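Local coordinates for protein major allergen DAU C 1 (Daucus carota, PDB 2WQL) that acts as a plant-defence (pathogenesis-related) protein and major carrot allergen of the Bet v 1 family, and probably binds small hydrophobic ligands, possibly abscisic acid, in an internal pocket, at residues 98-103 against 116-121; 50-55 against 69-74; 62-67 against 87-92. The protein carries 4 engineered substitutions. All coordinates share one frame; numbering follows the deposited sequence.

Interaction 1 (98-103 against 116-121); sequences IETHMV and TTAIFH. Engineered in segment 98-103: Met102 (natural residue Leu). With P4C (O-acetaldehydyl-hexaethylene glycol), chain E.
Glu99 reaches across to Ile119 and His121, and its side chain runs alongside Ile119 and ends on His121. CB sits beside the imidazole of His121, 3.9 Å from NE2. With CG anti to the backbone N (chi1 -179°) and the chain extended beyond it, the carboxylate is carried out over the face that also bears His101, Thr117 and Ile119. CD passes 4.1 Å from CD1 of Ile119, whose side chain lies alongside and points the same way. At the tip the two oxygens part company. OE1 accepts a nearly straight bond from His121 NE2 at 2.9 Å, in the plane of that ring but tilted out of the carboxylate plane. OE2 offers its anti lone pair to NE2 of His101, on its own strand, at 2.6 Å. An imidazole edge at each oxygen fixes the rotation of the carboxylate. Since His101 ND1 also bonds to Asp82, these acids would be expected to favour protonation of that ring.

The strands form the antiparallel hairpin 95-106/112-122 of the Bet v 1 sheet, with Glu99-Ile119 and His101-Thr117 as hydrogen-bonded pairs. The alternating residues point to the other face. There CG2 of Ile98 touches CE2 of the Phe120 ring at 3.8 Å, the two side chains running side by side. Further along, the same face lines the ligand pocket: Thr116 lays CG2 3.5 Å from C8 of the bound hexaethylene glycol derivative, while Thr100 turns OG1 to the carbonyl of Ser83 on strand 80-87. Thr117, on the Glu99 face, bonds instead to Pro106 O of the second subunit. Engineered Met102 crosses Thr116, its CG 3.4 Å from OG1, and its extended chain to SD puts that atom 4.0 Å from C5 of the ligand.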
ATOM      1  N   ILE A  98      14.576  19.762 -18.246  1.00 24.62           N
ATOM      2  CA  ILE A  98      13.876  18.786 -17.406  1.00 24.66           C
ATOM      3  C   ILE A  98      14.898  17.946 -16.640  1.00 25.23           C
ATOM      4  O   ILE A  98      15.542  17.068 -17.197  1.00 25.30           O
ATOM      5  CB  ILE A  98      12.938  17.865 -18.206  1.00 24.43           C
ATOM      6  CG1 ILE A  98      11.964  18.676 -19.063  1.00 23.96           C
ATOM      7  CG2 ILE A  98      12.150  16.955 -17.268  1.00 23.58           C
ATOM      8  CD1 ILE A  98      11.109  17.845 -19.959  1.00 21.89           C
ATOM      9  N   GLU A  99      15.055  18.247 -15.359  1.00 25.89           N
ATOM     10  CA  GLU A  99      16.045  17.585 -14.501  1.00 26.53           C
ATOM     11  C   GLU A  99      15.387  16.328 -13.933  1.00 26.31           C
ATOM     12  O   GLU A  99      14.334  16.421 -13.341  1.00 26.68           O
ATOM     13  CB  GLU A  99      16.463  18.559 -13.389  1.00 26.65           C
ATOM     14  CG  GLU A  99      17.502  18.086 -12.386  1.00 28.66           C
ATOM     15  CD  GLU A  99      17.511  18.947 -11.100  1.00 31.79           C
ATOM     16  OE1 GLU A  99      17.348  20.199 -11.197  1.00 33.35           O
ATOM     17  OE2 GLU A  99      17.676  18.367  -9.994  1.00 33.17           O
ATOM     18  N   THR A 100      15.988  15.157 -14.135  1.00 26.36           N
ATOM     19  CA  THR A 100      15.415  13.907 -13.617  1.00 26.64           C
ATOM     20  C   THR A 100      16.365  13.122 -12.700  1.00 26.19           C
ATOM     21  O   THR A 100      17.572  13.124 -12.863  1.00 26.31           O
ATOM     22  CB  THR A 100      14.960  12.960 -14.746  1.00 26.90           C
ATOM     23  OG1 THR A 100      16.101  12.299 -15.308  1.00 29.02           O
ATOM     24  CG2 THR A 100      14.242  13.713 -15.832  1.00 27.15           C
ATOM     25  N   HIS A 101      15.790  12.435 -11.730  1.00 26.09           N
ATOM     26  CA  HIS A 101      16.556  11.635 -10.752  1.00 25.70           C
ATOM     27  C   HIS A 101      15.855  10.299 -10.561  1.00 25.51           C
ATOM     28  O   HIS A 101      14.697  10.263 -10.181  1.00 25.47           O
ATOM     29  CB  HIS A 101      16.620  12.340  -9.408  1.00 25.43           C
ATOM     30  CG  HIS A 101      17.237  13.702  -9.468  1.00 25.85           C
ATOM     31  ND1 HIS A 101      18.597  13.906  -9.344  1.00 27.08           N
ATOM     32  CD2 HIS A 101      16.689  14.926  -9.654  1.00 25.81           C
ATOM     33  CE1 HIS A 101      18.855  15.199  -9.445  1.00 27.29           C
ATOM     34  NE2 HIS A 101      17.713  15.838  -9.631  1.00 26.49           N
ATOM     35  N   MET A 102      16.545   9.212 -10.866  1.00 25.39           N
ATOM     36  CA  MET A 102      15.934   7.900 -10.850  1.00 25.47           C
ATOM     37  C   MET A 102      16.662   6.977  -9.889  1.00 25.15           C
ATOM     38  O   MET A 102      17.895   6.983  -9.807  1.00 25.07           O
ATOM     39  CB  MET A 102      15.974   7.293 -12.244  1.00 25.87           C
ATOM     40  CG  MET A 102      15.122   6.076 -12.390  1.00 27.44           C
ATOM     41  SD  MET A 102      15.338   5.325 -13.999  1.00 34.29           S
ATOM     42  CE  MET A 102      16.949   4.575 -13.755  1.00 30.80           C
ATOM     43  N   VAL A 103      15.899   6.174  -9.164  1.00 24.63           N
ATOM     44  CA  VAL A 103      16.494   5.141  -8.331  1.00 24.52           C
ATOM     45  C   VAL A 103      15.660   3.867  -8.464  1.00 24.11           C
ATOM     46  O   VAL A 103      14.449   3.935  -8.505  1.00 24.36           O
ATOM     47  CB  VAL A 103      16.611   5.602  -6.855  1.00 24.57           C
ATOM     48  CG1 VAL A 103      15.230   5.848  -6.249  1.00 24.51           C
ATOM     49  CG2 VAL A 103      17.404   4.599  -6.024  1.00 24.71           C
ATOM     50  N   THR A 116      11.157   7.666 -10.282  1.00 26.02           N
ATOM     51  CA  THR A 116      11.736   8.810 -10.988  1.00 26.41           C
ATOM     52  C   THR A 116      11.082  10.107 -10.549  1.00 26.30           C
ATOM     53  O   THR A 116       9.871  10.202 -10.463  1.00 26.32           O
ATOM     54  CB  THR A 116      11.585   8.700 -12.516  1.00 26.65           C
ATOM     55  OG1 THR A 116      12.107   7.437 -12.951  1.00 28.15           O
ATOM     56  CG2 THR A 116      12.333   9.848 -13.228  1.00 26.57           C
ATOM     57  N   THR A 117      11.905  11.108 -10.287  1.00 26.12           N
ATOM     58  CA  THR A 117      11.442  12.454  -9.997  1.00 26.05           C
ATOM     59  C   THR A 117      11.922  13.363 -11.115  1.00 25.65           C
ATOM     60  O   THR A 117      13.103  13.373 -11.444  1.00 25.79           O
ATOM     61  CB  THR A 117      12.046  12.965  -8.666  1.00 26.28           C
ATOM     62  OG1 THR A 117      11.604  12.119  -7.595  1.00 26.64           O
ATOM     63  CG2 THR A 117      11.654  14.422  -8.422  1.00 25.54           C
ATOM     64  N   ALA A 118      10.996  14.112 -11.693  1.00 25.34           N
ATOM     65  CA  ALA A 118      11.288  15.068 -12.735  1.00 24.85           C
ATOM     66  C   ALA A 118      11.030  16.477 -12.184  1.00 25.04           C
ATOM     67  O   ALA A 118       9.983  16.722 -11.539  1.00 24.79           O
ATOM     68  CB  ALA A 118      10.415  14.795 -13.919  1.00 24.57           C
ATOM     69  N   ILE A 119      11.979  17.391 -12.433  1.00 25.01           N
ATOM     70  CA  ILE A 119      11.847  18.785 -12.036  1.00 25.02           C
ATOM     71  C   ILE A 119      11.926  19.644 -13.281  1.00 25.11           C
ATOM     72  O   ILE A 119      12.917  19.585 -14.008  1.00 24.90           O
ATOM     73  CB  ILE A 119      12.929  19.190 -11.042  1.00 25.28           C
ATOM     74  CG1 ILE A 119      12.873  18.285  -9.802  1.00 25.94           C
ATOM     75  CG2 ILE A 119      12.765  20.651 -10.656  1.00 24.26           C
ATOM     76  CD1 ILE A 119      14.049  18.428  -8.879  1.00 27.05           C
ATOM     77  N   PHE A 120      10.866  20.417 -13.532  1.00 25.29           N
ATOM     78  CA  PHE A 120      10.757  21.248 -14.729  1.00 25.56           C
ATOM     79  C   PHE A 120      11.184  22.692 -14.447  1.00 25.62           C
ATOM     80  O   PHE A 120      10.522  23.417 -13.705  1.00 25.81           O
ATOM     81  CB  PHE A 120       9.317  21.242 -15.262  1.00 25.79           C
ATOM     82  CG  PHE A 120       8.746  19.872 -15.465  1.00 26.56           C
ATOM     83  CD1 PHE A 120       7.981  19.285 -14.486  1.00 27.35           C
ATOM     84  CD2 PHE A 120       8.979  19.171 -16.642  1.00 27.37           C
ATOM     85  CE1 PHE A 120       7.449  18.020 -14.669  1.00 27.84           C
ATOM     86  CE2 PHE A 120       8.456  17.908 -16.840  1.00 27.00           C
ATOM     87  CZ  PHE A 120       7.695  17.327 -15.851  1.00 27.54           C
ATOM     88  N   HIS A 121      12.275  23.106 -15.073  1.00 25.64           N
ATOM     89  CA  HIS A 121      12.741  24.475 -14.995  1.00 25.56           C
ATOM     90  C   HIS A 121      12.203  25.284 -16.160  1.00 25.54           C
ATOM     91  O   HIS A 121      12.564  25.033 -17.312  1.00 25.69           O
ATOM     92  CB  HIS A 121      14.265  24.498 -15.021  1.00 25.71           C
ATOM     93  CG  HIS A 121      14.885  23.767 -13.875  1.00 26.06           C
ATOM     94  ND1 HIS A 121      14.913  24.281 -12.594  1.00 26.45           N
ATOM     95  CD2 HIS A 121      15.475  22.548 -13.810  1.00 26.45           C
ATOM     96  CE1 HIS A 121      15.508  23.413 -11.793  1.00 27.08           C
ATOM     97  NE2 HIS A 121      15.854  22.352 -12.503  1.00 26.80           N
TER
HETATM   98  O1  P4C E 200      18.926   5.627 -20.023  1.00 44.82           O
HETATM   99  C2  P4C E 200      18.024   6.422 -19.768  1.00 42.98           C
HETATM  100  C3  P4C E 200      17.184   6.294 -18.510  1.00 41.99           C
HETATM  101  O4  P4C E 200      16.282   7.415 -18.469  1.00 42.74           O
HETATM  102  C5  P4C E 200      15.694   7.744 -17.190  1.00 40.77           C
HETATM  103  C6  P4C E 200      15.206   9.200 -17.240  1.00 40.48           C
HETATM  104  O7  P4C E 200      13.825   9.272 -17.579  1.00 41.48           O
HETATM  105  C8  P4C E 200      12.916   8.859 -16.535  1.00 41.56           C
HETATM  106  C9  P4C E 200      11.845   7.841 -16.994  1.00 40.39           C
HETATM  107  O10 P4C E 200      12.042   6.553 -16.360  1.00 38.26           O
HETATM  108  C11 P4C E 200      11.449   5.441 -17.058  1.00 35.38           C
HETATM  109  C12 P4C E 200      12.509   4.550 -17.701  1.00 34.68           C
HETATM  110  O13 P4C E 200      12.333   4.504 -19.125  1.00 34.28           O
HETATM  111  C14 P4C E 200      13.240   3.635 -19.817  1.00 33.33           C
HETATM  112  C15 P4C E 200      14.565   4.333 -20.101  1.00 34.50           C
HETATM  113  O16 P4C E 200      14.639   4.773 -21.459  1.00 37.06           O
HETATM  114  C17 P4C E 200      15.460   5.948 -21.672  1.00 39.01           C
HETATM  115  C18 P4C E 200      14.894   6.834 -22.805  1.00 40.07           C
HETATM  116  O19 P4C E 200      15.308   8.219 -22.705  1.00 41.22           O
HETATM  117  C20 P4C E 200      14.281   9.137 -22.276  1.00 41.31           C
HETATM  118  C21 P4C E 200      14.903  10.325 -21.514  1.00 42.05           C
HETATM  119  O22 P4C E 200      14.320  10.582 -20.214  1.00 42.60           O

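Interaction 2 (50-55 against 69-74); sequences AGTVRI and VRTDAV
Arg54 and Val69 exchange two backbone bonds, Arg54 N to Val69 O and Val69 N to Arg54 O, both at 2.9 Å. Beyond them Thr71 N donates to Thr52 O at 2.8 Å, but Thr71 O takes its hydrogen from Gly51 N, at 2.9 Å, so regular pairing gives way one residue early where the chain leaves the glycine-rich loop of the Bet v 1 family. The hairpin 53-57/66-75 thus extends its hydrogen bonding to the end of that loop.

The charged groups turn elsewhere. Arg70 is bent at its third torsion (chi3 68°), which brings NE to Asp72 OD1 of its own strand in a 3.0 Å salt bridge, at the edge of the guanidinium and on the syn side but tilted out of the carboxylate plane. Arg54 stays extended to NE and sends NH2 to Asp28. CG2 of Thr52 lies over one face of that guanidinium, towards its rim, and Thr71 OG1, hydrogen-bonded to Tyr81, is 3.8 Å from Arg54 NH1 at the group's edge.

Packing is thin: the Ala50 methyl CB rests against Asp72 O at 3.5 Å, and Val53 CG2 approaches Arg70 CG at 4.3 Å. Val69 contributes to the ligand pocket. Cohesion between these segments therefore comes mainly from the peptide groups, while the side-chain polar bonds run within 69-74 or out to other parts of the fold.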
ATOM      1  N   ALA A  50      28.865  10.068 -16.490  1.00 23.47           N
ATOM      2  CA  ALA A  50      28.594  11.496 -16.388  1.00 23.12           C
ATOM      3  C   ALA A  50      29.202  12.226 -17.565  1.00 22.83           C
ATOM      4  O   ALA A  50      30.303  11.907 -17.981  1.00 22.57           O
ATOM      5  CB  ALA A  50      29.142  12.056 -15.101  1.00 22.93           C
ATOM      6  N   GLY A  51      28.460  13.187 -18.108  1.00 22.70           N
ATOM      7  CA  GLY A  51      28.904  13.968 -19.255  1.00 22.58           C
ATOM      8  C   GLY A  51      28.439  13.431 -20.590  1.00 22.36           C
ATOM      9  O   GLY A  51      28.521  14.125 -21.594  1.00 22.25           O
ATOM     10  N   THR A  52      27.956  12.198 -20.607  1.00 22.32           N
ATOM     11  CA  THR A  52      27.449  11.588 -21.823  1.00 22.60           C
ATOM     12  C   THR A  52      26.212  12.350 -22.311  1.00 22.35           C
ATOM     13  O   THR A  52      25.370  12.752 -21.518  1.00 22.36           O
ATOM     14  CB  THR A  52      27.084  10.109 -21.580  1.00 22.87           C
ATOM     15  OG1 THR A  52      28.264   9.381 -21.221  1.00 23.36           O
ATOM     16  CG2 THR A  52      26.447   9.476 -22.833  1.00 22.59           C
ATOM     17  N   VAL A  53      26.119  12.554 -23.617  1.00 22.15           N
ATOM     18  CA  VAL A  53      25.021  13.294 -24.215  1.00 22.12           C
ATOM     19  C   VAL A  53      24.444  12.459 -25.362  1.00 22.40           C
ATOM     20  O   VAL A  53      25.156  12.024 -26.252  1.00 22.41           O
ATOM     21  CB  VAL A  53      25.490  14.676 -24.750  1.00 22.06           C
ATOM     22  CG1 VAL A  53      24.375  15.355 -25.500  1.00 21.62           C
ATOM     23  CG2 VAL A  53      25.989  15.573 -23.623  1.00 21.04           C
ATOM     24  N   ARG A  54      23.144  12.238 -25.335  1.00 23.04           N
ATOM     25  CA  ARG A  54      22.457  11.501 -26.394  1.00 23.61           C
ATOM     26  C   ARG A  54      21.504  12.402 -27.160  1.00 23.70           C
ATOM     27  O   ARG A  54      20.638  13.039 -26.567  1.00 23.52           O
ATOM     28  CB  ARG A  54      21.656  10.349 -25.800  1.00 24.00           C
ATOM     29  CG  ARG A  54      22.500   9.236 -25.200  1.00 24.78           C
ATOM     30  CD  ARG A  54      21.630   8.095 -24.690  1.00 25.48           C
ATOM     31  NE  ARG A  54      22.458   6.948 -24.339  1.00 26.73           N
ATOM     32  CZ  ARG A  54      23.051   6.762 -23.163  1.00 26.80           C
ATOM     33  NH1 ARG A  54      22.905   7.635 -22.186  1.00 25.84           N
ATOM     34  NH2 ARG A  54      23.799   5.689 -22.959  1.00 27.66           N
ATOM     35  N   ILE A  55      21.663  12.450 -28.477  1.00 24.06           N
ATOM     36  CA  ILE A  55      20.732  13.165 -29.350  1.00 24.60           C
ATOM     37  C   ILE A  55      19.755  12.151 -29.960  1.00 24.98           C
ATOM     38  O   ILE A  55      20.134  11.346 -30.802  1.00 24.93           O
ATOM     39  CB  ILE A  55      21.467  13.947 -30.460  1.00 24.73           C
ATOM     40  CG1 ILE A  55      22.491  14.919 -29.840  1.00 25.46           C
ATOM     41  CG2 ILE A  55      20.473  14.723 -31.334  1.00 24.12           C
ATOM     42  CD1 ILE A  55      23.430  15.624 -30.848  1.00 25.26           C
ATOM     43  N   VAL A  69      19.501  14.521 -24.334  1.00 23.69           N
ATOM     44  CA  VAL A  69      19.548  14.158 -22.914  1.00 23.29           C
ATOM     45  C   VAL A  69      20.983  13.991 -22.431  1.00 23.05           C
ATOM     46  O   VAL A  69      21.731  13.209 -22.993  1.00 22.66           O
ATOM     47  CB  VAL A  69      18.784  12.846 -22.672  1.00 23.26           C
ATOM     48  CG1 VAL A  69      18.802  12.455 -21.188  1.00 22.20           C
ATOM     49  CG2 VAL A  69      17.369  12.982 -23.190  1.00 23.29           C
ATOM     50  N   ARG A  70      21.337  14.716 -21.374  1.00 22.94           N
ATOM     51  CA  ARG A  70      22.662  14.642 -20.770  1.00 23.09           C
ATOM     52  C   ARG A  70      22.600  13.751 -19.544  1.00 23.10           C
ATOM     53  O   ARG A  70      21.667  13.863 -18.764  1.00 23.30           O
ATOM     54  CB  ARG A  70      23.128  16.034 -20.366  1.00 23.12           C
ATOM     55  CG  ARG A  70      24.465  16.090 -19.655  1.00 24.00           C
ATOM     56  CD  ARG A  70      24.817  17.517 -19.272  1.00 24.34           C
ATOM     57  NE  ARG A  70      23.907  18.012 -18.243  1.00 24.85           N
ATOM     58  CZ  ARG A  70      23.382  19.230 -18.203  1.00 24.66           C
ATOM     59  NH1 ARG A  70      23.647  20.120 -19.136  1.00 25.07           N
ATOM     60  NH2 ARG A  70      22.566  19.553 -17.220  1.00 24.39           N
ATOM     61  N   THR A  71      23.584  12.871 -19.375  1.00 23.06           N
ATOM     62  CA  THR A  71      23.725  12.095 -18.146  1.00 23.05           C
ATOM     63  C   THR A  71      24.544  12.911 -17.146  1.00 23.08           C
ATOM     64  O   THR A  71      25.675  13.262 -17.447  1.00 22.54           O
ATOM     65  CB  THR A  71      24.486  10.762 -18.385  1.00 23.35           C
ATOM     66  OG1 THR A  71      23.828   9.974 -19.389  1.00 23.17           O
ATOM     67  CG2 THR A  71      24.602   9.948 -17.073  1.00 22.80           C
ATOM     68  N   ASP A  72      23.968  13.186 -15.971  1.00 23.22           N
ATOM     69  CA  ASP A  72      24.620  13.967 -14.923  1.00 23.39           C
ATOM     70  C   ASP A  72      25.388  13.066 -13.967  1.00 23.54           C
ATOM     71  O   ASP A  72      26.429  13.453 -13.457  1.00 23.65           O
ATOM     72  CB  ASP A  72      23.594  14.780 -14.147  1.00 23.62           C
ATOM     73  CG  ASP A  72      22.780  15.705 -15.041  1.00 25.32           C
ATOM     74  OD1 ASP A  72      23.369  16.624 -15.649  1.00 27.55           O
ATOM     75  OD2 ASP A  72      21.537  15.516 -15.130  1.00 27.90           O
ATOM     76  N   ALA A  73      24.875  11.864 -13.708  1.00 23.92           N
ATOM     77  CA  ALA A  73      25.488  10.942 -12.726  1.00 23.97           C
ATOM     78  C   ALA A  73      24.960   9.516 -12.912  1.00 24.21           C
ATOM     79  O   ALA A  73      23.794   9.302 -13.260  1.00 24.22           O
ATOM     80  CB  ALA A  73      25.242  11.415 -11.301  1.00 23.45           C
ATOM     81  N   VAL A  74      25.840   8.547 -12.702  1.00 24.57           N
ATOM     82  CA  VAL A  74      25.474   7.131 -12.665  1.00 24.79           C
ATOM     83  C   VAL A  74      26.107   6.487 -11.447  1.00 24.89           C
ATOM     84  O   VAL A  74      27.291   6.695 -11.180  1.00 24.57           O
ATOM     85  CB  VAL A  74      26.010   6.356 -13.864  1.00 24.94           C
ATOM     86  CG1 VAL A  74      25.252   5.057 -14.055  1.00 24.72           C
ATOM     87  CG2 VAL A  74      25.930   7.173 -15.117  1.00 25.79           C
TER

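Interaction 3 (62-67 against 87-92); sequences SPITTM and DGDILL. Engineered in segment 62-67: Thr66 (natural residue Ser).
Asp89 opens the short 3-10 turn 89-91 in the loop between strands 80-87 and 95-106 of the Bet v 1 sheet, and its carboxylate gathers bonds from Thr65 and Thr66 at the start of strand 66-75. Its CG stands between the backbone N and the carbonyl carbon, and the side chain meets that of Thr65 at about a right angle. OD1 accepts from two amides: Thr65 N at 3.1 Å through the syn lone pair, and Thr66 N at 3.3 Å from well above the carboxylate plane. OD2 accepts from Thr65 OG1 at 2.8 Å, also from above the plane, with a weak additional bond from Thr65 N.

Thr65 reaches the acid because OG1, not CG2, is the branch placed between N and the carbonyl carbon (chi1 86°). Engineered Thr66 holds its hydroxyl similarly, which sets Thr66 OG1 3.2 Å from Asp89 N as an acceptor. Turn and strand start therefore bond reciprocally: the aspartate takes two backbone N-H groups and one hydroxyl, and its own N-H is taken by a side chain. Gly88, just ahead of the turn, brings its CA close to Thr66 O.

Next to these polar groups Ile90 packs between Ile64 and Met67. With CG1 anti to the backbone N (chi1 -176°) it crosses Ile64 obliquely, CG1 lying 3.8 Å from Ile64 CD1, whereas the CG2 branch turns to Met67 CB at 3.7 Å. Ile64 also packs on Phe135 of the C-terminal helix. Met67, with CG between N and the carbonyl carbon (chi1 71°), sets SD 3.9 Å from CD1 of Ile90.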
ATOM      1  N   SER A  62       5.548  11.795 -34.952  1.00 29.23           N
ATOM      2  CA  SER A  62       5.383  11.703 -33.495  1.00 29.19           C
ATOM      3  C   SER A  62       5.135  13.047 -32.790  1.00 29.25           C
ATOM      4  O   SER A  62       5.600  14.082 -33.246  1.00 29.22           O
ATOM      5  CB  SER A  62       6.600  11.008 -32.880  1.00 29.26           C
ATOM      6  OG  SER A  62       6.918   9.820 -33.601  1.00 29.30           O
ATOM      7  N   PRO A  63       4.394  13.028 -31.664  1.00 29.44           N
ATOM      8  CA  PRO A  63       4.118  14.270 -30.943  1.00 29.48           C
ATOM      9  C   PRO A  63       5.382  14.959 -30.464  1.00 29.55           C
ATOM     10  O   PRO A  63       5.441  16.183 -30.474  1.00 29.84           O
ATOM     11  CB  PRO A  63       3.274  13.804 -29.745  1.00 29.46           C
ATOM     12  CG  PRO A  63       2.664  12.515 -30.194  1.00 29.33           C
ATOM     13  CD  PRO A  63       3.719  11.876 -31.033  1.00 29.45           C
ATOM     14  N   ILE A  64       6.359  14.171 -30.013  1.00 29.66           N
ATOM     15  CA  ILE A  64       7.729  14.649 -29.734  1.00 29.45           C
ATOM     16  C   ILE A  64       8.663  14.053 -30.780  1.00 29.26           C
ATOM     17  O   ILE A  64       8.773  12.829 -30.859  1.00 29.66           O
ATOM     18  CB  ILE A  64       8.223  14.178 -28.371  1.00 29.52           C
ATOM     19  CG1 ILE A  64       7.353  14.755 -27.243  1.00 30.15           C
ATOM     20  CG2 ILE A  64       9.677  14.568 -28.173  1.00 29.56           C
ATOM     21  CD1 ILE A  64       7.733  14.210 -25.822  1.00 29.94           C
ATOM     22  N   THR A  65       9.332  14.893 -31.575  1.00 28.84           N
ATOM     23  CA  THR A  65      10.228  14.392 -32.631  1.00 28.72           C
ATOM     24  C   THR A  65      11.723  14.359 -32.242  1.00 28.24           C
ATOM     25  O   THR A  65      12.476  13.547 -32.798  1.00 28.55           O
ATOM     26  CB  THR A  65      10.076  15.175 -33.969  1.00 28.75           C
ATOM     27  OG1 THR A  65      10.911  16.334 -33.962  1.00 28.98           O
ATOM     28  CG2 THR A  65       8.631  15.595 -34.201  1.00 29.44           C
ATOM     29  N   THR A  66      12.153  15.234 -31.328  1.00 27.37           N
ATOM     30  CA  THR A  66      13.580  15.334 -30.957  1.00 26.92           C
ATOM     31  C   THR A  66      13.788  15.634 -29.480  1.00 26.67           C
ATOM     32  O   THR A  66      13.073  16.471 -28.906  1.00 26.54           O
ATOM     33  CB  THR A  66      14.310  16.472 -31.726  1.00 26.81           C
ATOM     34  OG1 THR A  66      13.640  17.713 -31.477  1.00 26.87           O
ATOM     35  CG2 THR A  66      14.345  16.222 -33.226  1.00 26.32           C
ATOM     36  N   MET A  67      14.766  14.955 -28.872  1.00 26.37           N
ATOM     37  CA  MET A  67      15.223  15.296 -27.512  1.00 26.22           C
ATOM     38  C   MET A  67      16.707  15.004 -27.320  1.00 25.41           C
ATOM     39  O   MET A  67      17.219  14.009 -27.834  1.00 25.26           O
ATOM     40  CB  MET A  67      14.401  14.584 -26.443  1.00 26.56           C
ATOM     41  CG  MET A  67      14.627  13.113 -26.344  1.00 28.73           C
ATOM     42  SD  MET A  67      13.387  12.380 -25.244  1.00 34.01           S
ATOM     43  CE  MET A  67      12.292  11.592 -26.438  1.00 31.60           C
ATOM     44  N   ASP A  87      17.527  19.941 -24.675  1.00 25.40           N
ATOM     45  CA  ASP A  87      17.157  20.474 -25.987  1.00 26.07           C
ATOM     46  C   ASP A  87      16.109  19.581 -26.611  1.00 25.98           C
ATOM     47  O   ASP A  87      15.909  18.455 -26.173  1.00 25.31           O
ATOM     48  CB  ASP A  87      18.381  20.567 -26.921  1.00 26.47           C
ATOM     49  CG  ASP A  87      18.154  21.512 -28.142  1.00 28.75           C
ATOM     50  OD1 ASP A  87      17.172  22.291 -28.146  1.00 31.50           O
ATOM     51  OD2 ASP A  87      18.980  21.488 -29.100  1.00 30.79           O
ATOM     52  N   GLY A  88      15.441  20.108 -27.631  1.00 26.37           N
ATOM     53  CA  GLY A  88      14.491  19.343 -28.442  1.00 26.80           C
ATOM     54  C   GLY A  88      13.093  19.917 -28.360  1.00 26.93           C
ATOM     55  O   GLY A  88      12.804  20.719 -27.469  1.00 27.04           O
ATOM     56  N   ASP A  89      12.211  19.499 -29.269  1.00 26.96           N
ATOM     57  CA  ASP A  89      10.814  19.995 -29.235  1.00 27.20           C
ATOM     58  C   ASP A  89      10.009  19.449 -28.029  1.00 26.85           C
ATOM     59  O   ASP A  89       8.903  19.914 -27.756  1.00 26.73           O
ATOM     60  CB  ASP A  89      10.079  19.775 -30.577  1.00 27.18           C
ATOM     61  CG  ASP A  89       9.963  18.314 -30.957  1.00 28.24           C
ATOM     62  OD1 ASP A  89      10.128  17.449 -30.072  1.00 29.61           O
ATOM     63  OD2 ASP A  89       9.688  18.023 -32.146  1.00 29.50           O
ATOM     64  N   ILE A  90      10.581  18.473 -27.321  1.00 26.60           N
ATOM     65  CA  ILE A  90      10.072  18.025 -26.023  1.00 26.51           C
ATOM     66  C   ILE A  90       9.981  19.189 -25.012  1.00 26.71           C
ATOM     67  O   ILE A  90       9.149  19.165 -24.104  1.00 26.69           O
ATOM     68  CB  ILE A  90      10.974  16.904 -25.425  1.00 26.61           C
ATOM     69  CG1 ILE A  90      10.386  16.363 -24.115  1.00 27.05           C
ATOM     70  CG2 ILE A  90      12.388  17.410 -25.176  1.00 25.39           C
ATOM     71  CD1 ILE A  90      11.054  15.078 -23.620  1.00 28.27           C
ATOM     72  N   LEU A  91      10.846  20.197 -25.158  1.00 26.65           N
ATOM     73  CA  LEU A  91      10.823  21.364 -24.269  1.00 26.47           C
ATOM     74  C   LEU A  91       9.722  22.360 -24.630  1.00 26.81           C
ATOM     75  O   LEU A  91       9.609  23.421 -24.014  1.00 26.49           O
ATOM     76  CB  LEU A  91      12.171  22.075 -24.290  1.00 26.22           C
ATOM     77  CG  LEU A  91      13.385  21.248 -23.859  1.00 25.40           C
ATOM     78  CD1 LEU A  91      14.589  22.150 -23.916  1.00 24.34           C
ATOM     79  CD2 LEU A  91      13.239  20.627 -22.483  1.00 23.21           C
ATOM     80  N   LEU A  92       8.906  22.016 -25.622  1.00 27.33           N
ATOM     81  CA  LEU A  92       7.848  22.902 -26.091  1.00 28.04           C
ATOM     82  C   LEU A  92       8.490  24.270 -26.352  1.00 28.53           C
ATOM     83  O   LEU A  92       9.666  24.355 -26.760  1.00 29.32           O
ATOM     84  CB  LEU A  92       6.702  22.965 -25.069  1.00 28.17           C
ATOM     85  CG  LEU A  92       6.292  21.609 -24.450  1.00 28.79           C
ATOM     86  CD1 LEU A  92       5.295  21.790 -23.308  1.00 28.43           C
ATOM     87  CD2 LEU A  92       5.745  20.633 -25.504  1.00 28.10           C
TER

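From the N terminus, 50-55 is closed by 69-74 in interaction 2, a hairpin between neighbouring strands. Before it closes, 62-67 opens interaction 3, which is completed only at 87-92; the two therefore cross, sharing strand 66-75, with 62-67 leading almost directly into 69-74. Interaction 3 ties the start of that strand to the loop beyond strand 80-87. Interaction 1 follows in series, closing the hairpin 95-106/112-122 on the far side of strand 80-87. Interactions 1 and 2 pair strands within one antiparallel sheet, while interaction 3 fastens a connecting loop at its end. Interactions 1 and 3 touch where Ile98 CG1 lies 4.1 Å from Leu91 CD2, whereas the nearest atoms of interactions 1 and 2 are about 5 Å apart.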